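Nitroreductase (Bacteroides fragilis NCTC 9343, PDB 3EK3) probably works as an FMN-dependent oxidoreductase of the nitroreductase family, a homodimeric flavoprotein, passing electrons between a nicotinamide nucleotide and a nitrogenous substrate. Local coordinates at residues A[28-31]-A[32-36]; A[105-108]-A[109-113]; A[148-152]-A[153-157]. All coordinates share one frame; numbering follows the deposited sequence. Where two conformers were deposited one is given.

In the fold
Contact 2 (105-113) is the one at the flavin: its loop and the first turn of helix 109-126 touch the dimethyl end of FMN, with Asp-112 OD1 3.7 Å from FMN C8M. Contact 1 (28-36), on helix 27-38, packs against a later part of helix 109-126, where Ile-33 touches Met-120 and Ala-123; the centres of contacts 1 and 2 are about 22 Å apart, and the nearest atoms of the Glu-35 side chain and FMN are about 12 Å apart. Contact 3 (148-157) is a helix end on strand 96-102, which Cys-113 of contact 2 also touches; those two centres lie about 19 Å apart. All three contacts meet the second subunit.

Contact 1 of 3, residues A[28-31]-A[32-36]; sequences DDLN and AILEA
Leu-30 and Leu-34 sit one turn apart on helix 27-38, their backbones joined by a hydrogen bond from Leu-34 N to Leu-30 O of 2.9 Å. The same i to i+4 ladder takes in the other residues here. Ala-32 N donates to Asp-28 O at 3.0 Å, Ile-33 N to Asp-29 O at 2.9 Å, and Glu-35 N to Asn-31 O at 2.9 Å, so all four of these amides and the four carbonyls they reach are satisfied within the helix. One step on, Ala-36 N donates to Ala-32 O, and Ala-36 O accepts a hydrogen bond from ND2 of Asn-119 on helix 109-126. A weak bond from Asp-29 N to Asp-28 OD1 rests on one of two conformers of Asp-28 and is doubtful.

Beside the ladder the two leucines touch: Leu-30 swings CG opposite its own amide nitrogen (chi1 176°), which places CG 3.8 Å from Leu-34 CD1. Ile-33 CG1 lies 3.2 Å from Asp-29 O, the acceptor of its own amide. Toward the second subunit, Glu-35 OE1 has a long, weak ion pair with Lys-12 NZ of that subunit.

The helix packs on helix 109-126, on strand 160-168 and on the second subunit. Ile-33 leans on Met-120, Ala-123 and Ala-124 of helix 109-126 and, with Leu-30, reaches Leu-167 of strand 160-168, while Ala-32, Leu-34 and Ala-36 pack on Leu-8, Ile-186 and Ile-11 of the second subunit.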
loop_
_atom_site.group_PDB
_atom_site.type_symbol
_atom_site.label_atom_id
_atom_site.label_comp_id
_atom_site.label_asym_id
_atom_site.label_seq_id
_atom_site.Cartn_x
_atom_site.Cartn_y
_atom_site.Cartn_z
ATOM N N ASP A 28 1.481 -17.990 16.217
ATOM C CA ASP A 28 0.776 -16.818 16.757
ATOM C C ASP A 28 1.213 -15.522 16.053
ATOM O O ASP A 28 0.360 -14.664 15.712
ATOM C CB ASP A 28 0.834 -16.714 18.305
ATOM C CG ASP A 28 2.261 -16.585 18.880
ATOM O OD1 ASP A 28 3.260 -16.706 18.142
ATOM O OD2 ASP A 28 2.376 -16.391 20.122
ATOM N N ASP A 29 2.515 -15.398 15.780
ATOM C CA ASP A 29 3.039 -14.239 15.031
ATOM C C ASP A 29 2.518 -14.219 13.613
ATOM O O ASP A 29 2.112 -13.173 13.120
ATOM C CB ASP A 29 4.562 -14.229 15.014
ATOM C CG ASP A 29 5.165 -13.926 16.390
ATOM O OD1 ASP A 29 4.445 -13.433 17.273
ATOM O OD2 ASP A 29 6.365 -14.177 16.582
ATOM N N LEU A 30 2.501 -15.371 12.962
ATOM C CA LEU A 30 1.988 -15.422 11.597
ATOM C C LEU A 30 0.542 -14.974 11.619
ATOM O O LEU A 30 0.173 -14.127 10.832
ATOM C CB LEU A 30 2.128 -16.810 10.990
ATOM C CG LEU A 30 1.512 -16.935 9.604
ATOM C CD1 LEU A 30 2.178 -15.936 8.641
ATOM C CD2 LEU A 30 1.619 -18.373 9.108
ATOM N N ASN A 31 -0.271 -15.484 12.552
ATOM C CA ASN A 31 -1.686 -15.070 12.608
ATOM C C ASN A 31 -1.872 -13.561 12.840
ATOM O O ASN A 31 -2.716 -12.931 12.217
ATOM C CB ASN A 31 -2.442 -15.832 13.684
ATOM C CG ASN A 31 -2.673 -17.286 13.315
ATOM O OD1 ASN A 31 -2.866 -17.619 12.147
ATOM N ND2 ASN A 31 -2.715 -18.149 14.327
ATOM N N ALA A 32 -1.053 -12.998 13.710
ATOM C CA ALA A 32 -1.090 -11.553 14.007
ATOM C C ALA A 32 -0.731 -10.738 12.781
ATOM O O ALA A 32 -1.335 -9.683 12.524
ATOM C CB ALA A 32 -0.128 -11.214 15.131
ATOM N N ILE A 33 0.267 -11.208 12.035
ATOM C CA ILE A 33 0.707 -10.523 10.808
ATOM C C ILE A 33 -0.377 -10.603 9.720
ATOM O O ILE A 33 -0.694 -9.610 9.075
ATOM C CB ILE A 33 2.028 -11.148 10.288
ATOM C CG1 ILE A 33 3.193 -10.793 11.217
ATOM C CG2 ILE A 33 2.351 -10.700 8.886
ATOM C CD1 ILE A 33 4.460 -11.655 10.999
ATOM N N LEU A 34 -0.977 -11.777 9.547
ATOM C CA LEU A 34 -2.021 -11.908 8.553
ATOM C C LEU A 34 -3.251 -11.096 8.914
ATOM O O LEU A 34 -3.895 -10.530 8.038
ATOM C CB LEU A 34 -2.404 -13.363 8.342
ATOM C CG LEU A 34 -1.298 -14.215 7.737
ATOM C CD1 LEU A 34 -1.651 -15.717 7.988
ATOM C CD2 LEU A 34 -1.090 -13.918 6.223
ATOM N N GLU A 35 -3.577 -11.057 10.198
ATOM C CA GLU A 35 -4.715 -10.281 10.661
ATOM C C GLU A 35 -4.460 -8.799 10.363
ATOM O O GLU A 35 -5.364 -8.063 10.003
ATOM C CB GLU A 35 -4.934 -10.487 12.151
ATOM C CG GLU A 35 -6.079 -9.635 12.746
ATOM C CD GLU A 35 -6.241 -9.854 14.236
ATOM O OE1 GLU A 35 -5.246 -9.794 14.978
ATOM O OE2 GLU A 35 -7.372 -10.087 14.674
ATOM N N ALA A 36 -3.216 -8.375 10.514
ATOM C CA ALA A 36 -2.864 -6.972 10.272
ATOM C C ALA A 36 -3.134 -6.621 8.806
ATOM O O ALA A 36 -3.715 -5.577 8.548
ATOM C CB ALA A 36 -1.410 -6.672 10.669
#

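Contact 2 of 3, residues A[105-108]-A[109-113]; sequences KQWW and AGMDC. With FMN (flavin mononucleotide), chain B.
Gln-106 to Ala-109 make a type I beta turn, closed by Ala-109 N on Gln-106 O at 3.0 Å, and the chain runs straight from it into helix 109-126 with Trp-108 as N-cap residue. Trp-108 O serves the new helix, taking Asp-112 N at 3.1 Å and, more weakly, Met-111 N.

Met-111, built as selenomethionine, folds back at its last torsion (chi3 -55°), bringing its methyl to both tryptophans. Met-111 CE lies 3.6 Å from both Trp-107 CZ3 and Trp-108 CB. Gln-106 CB sits over the centre of the Trp-108 indole. Asp-112 approaches that indole at its edge, OD1 being 3.4 Å from Trp-108 CD1, with carboxylate and ring planes 51° apart. The carboxylate is fixed from outside: OD1 accepts Gly-43 N, and OD2 has a weak bond from Asn-102 ND2.

Here the helix start borders the flavin site of this nitroreductase dimer. FMN C8M is 3.7 Å from Asp-112 OD1, while C7M comes close to Trp-108 CB, so the contact meets the dimethylbenzene end of the flavin. Tyr-92, Lys-179 and several arginines of the second subunit hydrogen-bond this FMN. Beside the indole a single water accepts from Trp-108 NE1 and donates to Asp-112 OD2 at 2.6 Å.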
loop_
_atom_site.group_PDB
_atom_site.type_symbol
_atom_site.label_atom_id
_atom_site.label_comp_id
_atom_site.label_asym_id
_atom_site.label_seq_id
_atom_site.Cartn_x
_atom_site.Cartn_y
_atom_site.Cartn_z
ATOM N N LYS A 105 -10.822 -6.745 -11.152
ATOM C CA LYS A 105 -12.001 -5.981 -11.571
ATOM C C LYS A 105 -11.822 -4.466 -11.428
ATOM O O LYS A 105 -12.130 -3.721 -12.340
ATOM C CB LYS A 105 -13.206 -6.437 -10.751
ATOM C CG LYS A 105 -14.547 -5.832 -11.172
ATOM C CD LYS A 105 -15.750 -6.457 -10.435
ATOM C CE LYS A 105 -15.848 -7.990 -10.624
ATOM N NZ LYS A 105 -17.082 -8.540 -10.009
ATOM N N GLN A 106 -11.358 -4.007 -10.281
ATOM C CA GLN A 106 -11.216 -2.557 -10.011
ATOM C C GLN A 106 -9.812 -2.092 -10.309
ATOM O O GLN A 106 -8.850 -2.837 -10.081
ATOM C CB GLN A 106 -11.545 -2.220 -8.558
ATOM C CG GLN A 106 -12.818 -2.850 -7.987
ATOM C CD GLN A 106 -14.084 -2.536 -8.759
ATOM O OE1 GLN A 106 -14.171 -1.546 -9.468
ATOM N NE2 GLN A 106 -15.078 -3.400 -8.626
ATOM N N TRP A 107 -9.660 -0.841 -10.726
ATOM C CA TRP A 107 -8.343 -0.386 -11.184
ATOM C C TRP A 107 -7.371 -0.281 -10.035
ATOM O O TRP A 107 -6.153 -0.367 -10.222
ATOM C CB TRP A 107 -8.417 0.922 -11.978
ATOM C CG TRP A 107 -8.805 2.156 -11.226
ATOM C CD1 TRP A 107 -10.032 2.745 -11.225
ATOM C CD2 TRP A 107 -7.946 3.012 -10.446
ATOM N NE1 TRP A 107 -9.997 3.901 -10.492
ATOM C CE2 TRP A 107 -8.737 4.088 -9.992
ATOM C CE3 TRP A 107 -6.589 2.988 -10.111
ATOM C CZ2 TRP A 107 -8.217 5.119 -9.219
ATOM C CZ3 TRP A 107 -6.066 4.000 -9.283
ATOM C CH2 TRP A 107 -6.885 5.049 -8.849
ATOM N N TRP A 108 -7.915 -0.116 -8.830
ATOM C CA TRP A 108 -7.119 -0.000 -7.625
ATOM C C TRP A 108 -6.824 -1.344 -6.939
ATOM O O TRP A 108 -6.349 -1.370 -5.781
ATOM C CB TRP A 108 -7.841 0.924 -6.646
ATOM C CG TRP A 108 -9.183 0.416 -6.239
ATOM C CD1 TRP A 108 -9.457 -0.534 -5.290
ATOM C CD2 TRP A 108 -10.445 0.851 -6.747
ATOM N NE1 TRP A 108 -10.819 -0.726 -5.208
ATOM C CE2 TRP A 108 -11.444 0.111 -6.084
ATOM C CE3 TRP A 108 -10.828 1.810 -7.696
ATOM C CZ2 TRP A 108 -12.813 0.298 -6.334
ATOM C CZ3 TRP A 108 -12.173 1.996 -7.945
ATOM C CH2 TRP A 108 -13.152 1.235 -7.272
ATOM N N ALA A 109 -7.122 -2.448 -7.623
ATOM C CA ALA A 109 -6.906 -3.798 -7.040
ATOM C C ALA A 109 -5.530 -3.997 -6.386
ATOM O O ALA A 109 -5.426 -4.545 -5.275
ATOM C CB ALA A 109 -7.125 -4.871 -8.089
ATOM N N GLY A 110 -4.485 -3.526 -7.046
ATOM C CA GLY A 110 -3.154 -3.689 -6.515
ATOM C C GLY A 110 -2.879 -2.785 -5.332
ATOM O O GLY A 110 -2.045 -3.106 -4.482
HETATM N N MSE A 111 -3.544 -1.623 -5.296
HETATM C CA MSE A 111 -3.352 -0.756 -4.148
HETATM C C MSE A 111 -3.999 -1.329 -2.907
HETATM O O MSE A 111 -3.418 -1.228 -1.795
HETATM C CB MSE A 111 -3.819 0.681 -4.466
HETATM C CG MSE A 111 -3.027 1.311 -5.605
HETATM SE SE MSE A 111 -3.222 3.211 -5.774
HETATM C CE MSE A 111 -5.134 3.187 -5.903
ATOM N N ASP A 112 -5.162 -1.973 -3.016
ATOM C CA ASP A 112 -5.670 -2.727 -1.851
ATOM C C ASP A 112 -4.559 -3.634 -1.304
ATOM O O ASP A 112 -4.287 -3.663 -0.121
ATOM C CB ASP A 112 -6.828 -3.665 -2.235
ATOM C CG ASP A 112 -8.155 -2.966 -2.484
ATOM O OD1 ASP A 112 -8.273 -1.733 -2.383
ATOM O OD2 ASP A 112 -9.103 -3.720 -2.785
ATOM N N CYS A 113 -3.985 -4.433 -2.188
ATOM C CA CYS A 113 -2.984 -5.425 -1.805
ATOM C C CYS A 113 -1.780 -4.789 -1.158
ATOM O O CYS A 113 -1.275 -5.310 -0.178
ATOM C CB CYS A 113 -2.532 -6.252 -2.998
ATOM S SG CYS A 113 -3.860 -7.306 -3.632
HETATM N N1 FMN B . -12.986 6.179 1.097
HETATM C C2 FMN B . -13.614 7.329 0.678
HETATM O O2 FMN B . -14.398 7.922 1.427
HETATM N N3 FMN B . -13.426 7.836 -0.589
HETATM C C4 FMN B . -12.607 7.193 -1.453
HETATM O O4 FMN B . -12.296 7.798 -2.492
HETATM C C4A FMN B . -11.950 6.031 -1.028
HETATM N N5 FMN B . -11.100 5.377 -1.883
HETATM C C5A FMN B . -10.409 4.248 -1.491
HETATM C C6 FMN B . -9.525 3.639 -2.382
HETATM C C7 FMN B . -8.786 2.521 -2.002
HETATM C C7M FMN B . -7.671 1.979 -2.896
HETATM C C8 FMN B . -8.919 2.039 -0.693
HETATM C C8M FMN B . -7.827 1.165 -0.124
HETATM C C9 FMN B . -9.804 2.656 0.196
HETATM C C9A FMN B . -10.553 3.766 -0.185
HETATM N N10 FMN B . -11.462 4.398 0.681
HETATM C C10 FMN B . -12.112 5.539 0.274
HETATM C "C1'" FMN B . -11.643 3.918 2.101
HETATM C "C2'" FMN B . -12.432 2.604 2.124
HETATM O "O2'" FMN B . -13.803 2.854 1.869
HETATM C "C3'" FMN B . -12.286 2.006 3.512
HETATM O "O3'" FMN B . -10.947 1.587 3.664
HETATM C "C4'" FMN B . -13.191 0.777 3.727
HETATM O "O4'" FMN B . -14.558 1.166 3.743
HETATM C "C5'" FMN B . -12.850 0.071 5.037
HETATM O "O5'" FMN B . -13.088 0.938 6.138
HETATM P P FMN B . -11.931 1.312 7.210
HETATM O O1P FMN B . -11.318 0.048 7.670
HETATM O O2P FMN B . -12.560 2.201 8.300
HETATM O O3P FMN B . -10.830 2.045 6.485
HETATM O O HOH W 1 -4.649 -2.629 -9.795
HETATM O O HOH W 2 -3.862 -0.945 -8.622
HETATM O O HOH W 3 -11.512 -2.995 -3.579
#

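Contact 3 of 3, residues A[148-152]-A[153-157]; sequences AYLTS and LGVPE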
loop_
_atom_site.group_PDB
_atom_site.type_symbol
_atom_site.label_atom_id
_atom_site.label_comp_id
_atom_site.label_asym_id
_atom_site.label_seq_id
_atom_site.Cartn_x
_atom_site.Cartn_y
_atom_site.Cartn_z
ATOM N N ALA A 148 -1.022 -23.170 -12.437
ATOM C CA ALA A 148 -1.430 -24.456 -11.911
ATOM C C ALA A 148 -0.948 -24.643 -10.476
ATOM O O ALA A 148 -1.684 -25.163 -9.626
ATOM C CB ALA A 148 -0.939 -25.597 -12.835
ATOM N N TYR A 149 0.283 -24.202 -10.197
ATOM C CA TYR A 149 0.866 -24.290 -8.852
ATOM C C TYR A 149 0.106 -23.410 -7.865
ATOM O O TYR A 149 -0.275 -23.861 -6.791
ATOM C CB TYR A 149 2.388 -23.970 -8.856
ATOM C CG TYR A 149 3.071 -24.713 -7.750
ATOM C CD1 TYR A 149 3.046 -24.204 -6.451
ATOM C CD2 TYR A 149 3.626 -25.986 -7.958
ATOM C CE1 TYR A 149 3.592 -24.897 -5.400
ATOM C CE2 TYR A 149 4.187 -26.719 -6.884
ATOM C CZ TYR A 149 4.147 -26.177 -5.613
ATOM O OH TYR A 149 4.655 -26.843 -4.525
ATOM N N LEU A 150 -0.160 -22.166 -8.257
ATOM C CA LEU A 150 -0.902 -21.222 -7.410
ATOM C C LEU A 150 -2.288 -21.772 -7.051
ATOM O O LEU A 150 -2.719 -21.735 -5.896
ATOM C CB LEU A 150 -1.041 -19.875 -8.121
ATOM C CG LEU A 150 0.270 -19.110 -8.354
ATOM C CD1 LEU A 150 -0.032 -17.838 -9.143
ATOM C CD2 LEU A 150 0.910 -18.730 -7.002
ATOM N N THR A 151 -2.972 -22.287 -8.047
ATOM C CA THR A 151 -4.292 -22.920 -7.834
ATOM C C THR A 151 -4.241 -24.051 -6.812
ATOM O O THR A 151 -5.086 -24.128 -5.913
ATOM C CB THR A 151 -4.836 -23.415 -9.145
ATOM O OG1 THR A 151 -4.996 -22.298 -10.035
ATOM C CG2 THR A 151 -6.182 -24.166 -8.950
ATOM N N SER A 152 -3.192 -24.869 -6.904
ATOM C CA SER A 152 -3.029 -26.015 -6.007
ATOM C C SER A 152 -2.780 -25.520 -4.584
ATOM O O SER A 152 -3.161 -26.171 -3.632
ATOM C CB SER A 152 -1.881 -26.928 -6.459
ATOM O OG SER A 152 -0.629 -26.455 -5.987
ATOM N N LEU A 153 -2.156 -24.353 -4.458
ATOM C CA LEU A 153 -1.909 -23.746 -3.138
ATOM C C LEU A 153 -3.155 -23.080 -2.563
ATOM O O LEU A 153 -3.205 -22.767 -1.386
ATOM C CB LEU A 153 -0.786 -22.712 -3.236
ATOM C CG LEU A 153 0.600 -23.288 -3.492
ATOM C CD1 LEU A 153 1.499 -22.108 -3.870
ATOM C CD2 LEU A 153 1.123 -24.059 -2.244
ATOM N N GLY A 154 -4.141 -22.806 -3.398
ATOM C CA GLY A 154 -5.367 -22.154 -2.919
ATOM C C GLY A 154 -5.540 -20.705 -3.314
ATOM O O GLY A 154 -6.468 -20.049 -2.854
ATOM N N VAL A 155 -4.669 -20.194 -4.179
ATOM C CA VAL A 155 -4.885 -18.859 -4.757
ATOM C C VAL A 155 -6.092 -18.934 -5.725
ATOM O O VAL A 155 -6.153 -19.809 -6.602
ATOM C CB VAL A 155 -3.656 -18.355 -5.540
ATOM C CG1 VAL A 155 -3.944 -16.967 -6.138
ATOM C CG2 VAL A 155 -2.393 -18.307 -4.658
ATOM N N PRO A 156 -7.110 -18.060 -5.530
ATOM C CA PRO A 156 -8.242 -18.113 -6.434
ATOM C C PRO A 156 -7.873 -17.941 -7.893
ATOM O O PRO A 156 -7.055 -17.099 -8.235
ATOM C CB PRO A 156 -9.131 -16.949 -5.961
ATOM C CG PRO A 156 -8.813 -16.782 -4.562
ATOM C CD PRO A 156 -7.318 -17.078 -4.460
ATOM N N GLU A 157 -8.495 -18.739 -8.734
ATOM C CA GLU A 157 -8.171 -18.741 -10.151
ATOM C C GLU A 157 -8.472 -17.442 -10.858
ATOM O O GLU A 157 -7.886 -17.183 -11.899
ATOM C CB GLU A 157 -8.889 -19.880 -10.860
ATOM C CG GLU A 157 -8.368 -21.211 -10.370
ATOM C CD GLU A 157 -9.004 -22.399 -11.045
ATOM O OE1 GLU A 157 -8.722 -22.633 -12.239
ATOM O OE2 GLU A 157 -9.772 -23.102 -10.362
HETATM O O HOH W 4 -4.870 -19.682 -9.052
HETATM O O HOH W 5 -7.176 -22.261 -5.810
#
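The first torsions of Tyr-149 and Leu-153 bring the two side chains together: the tyrosine carries its ring roughly anti to its own nitrogen (chi1 -151°), and the leucine turns CG opposite its carbonyl carbon (chi1 -69°). Leu-153 CD1 then arrives at the ring edge, near its plane, 3.7 Å from Tyr-149 CD1. The ring is anchored at its far end, where OH bonds Glu-62 of helix 57-72, and Lys-59, Leu-63 and Arg-66 of that helix line it.

The firm bond to Tyr-149 O comes from Leu-153 N, at 3.0 Å. Ser-152 OG also donates to Tyr-149 O, but this rests on one of the two conformers modelled for the serine, and the second grip is therefore doubtful.

The chain then leaves helix 144-153 by a Schellman motif. Gly-154 takes a positive phi of 107°, and two bonds return into the last turn: Val-155 N to Leu-150 O at 3.0 Å, and Gly-154 N to Thr-151 O, also at 3.0 Å. The apolar pair that goes with this cap is present too, since Leu-150 and Val-155 lie side by side with their CB atoms 4.0 Å apart, both against Ile-99 of strand 96-102.

Thr-151 OG1 is hydrogen-bonded with Arg-147 O and with a water that donates to Val-155 O. A second water donates to Thr-151 O at 2.8 Å and also to Val-155 O, tying the departing loop to the helix end. Glu-157 crosses this threonine with its aliphatic part, its CG lying 3.6 Å from Thr-151 OG1.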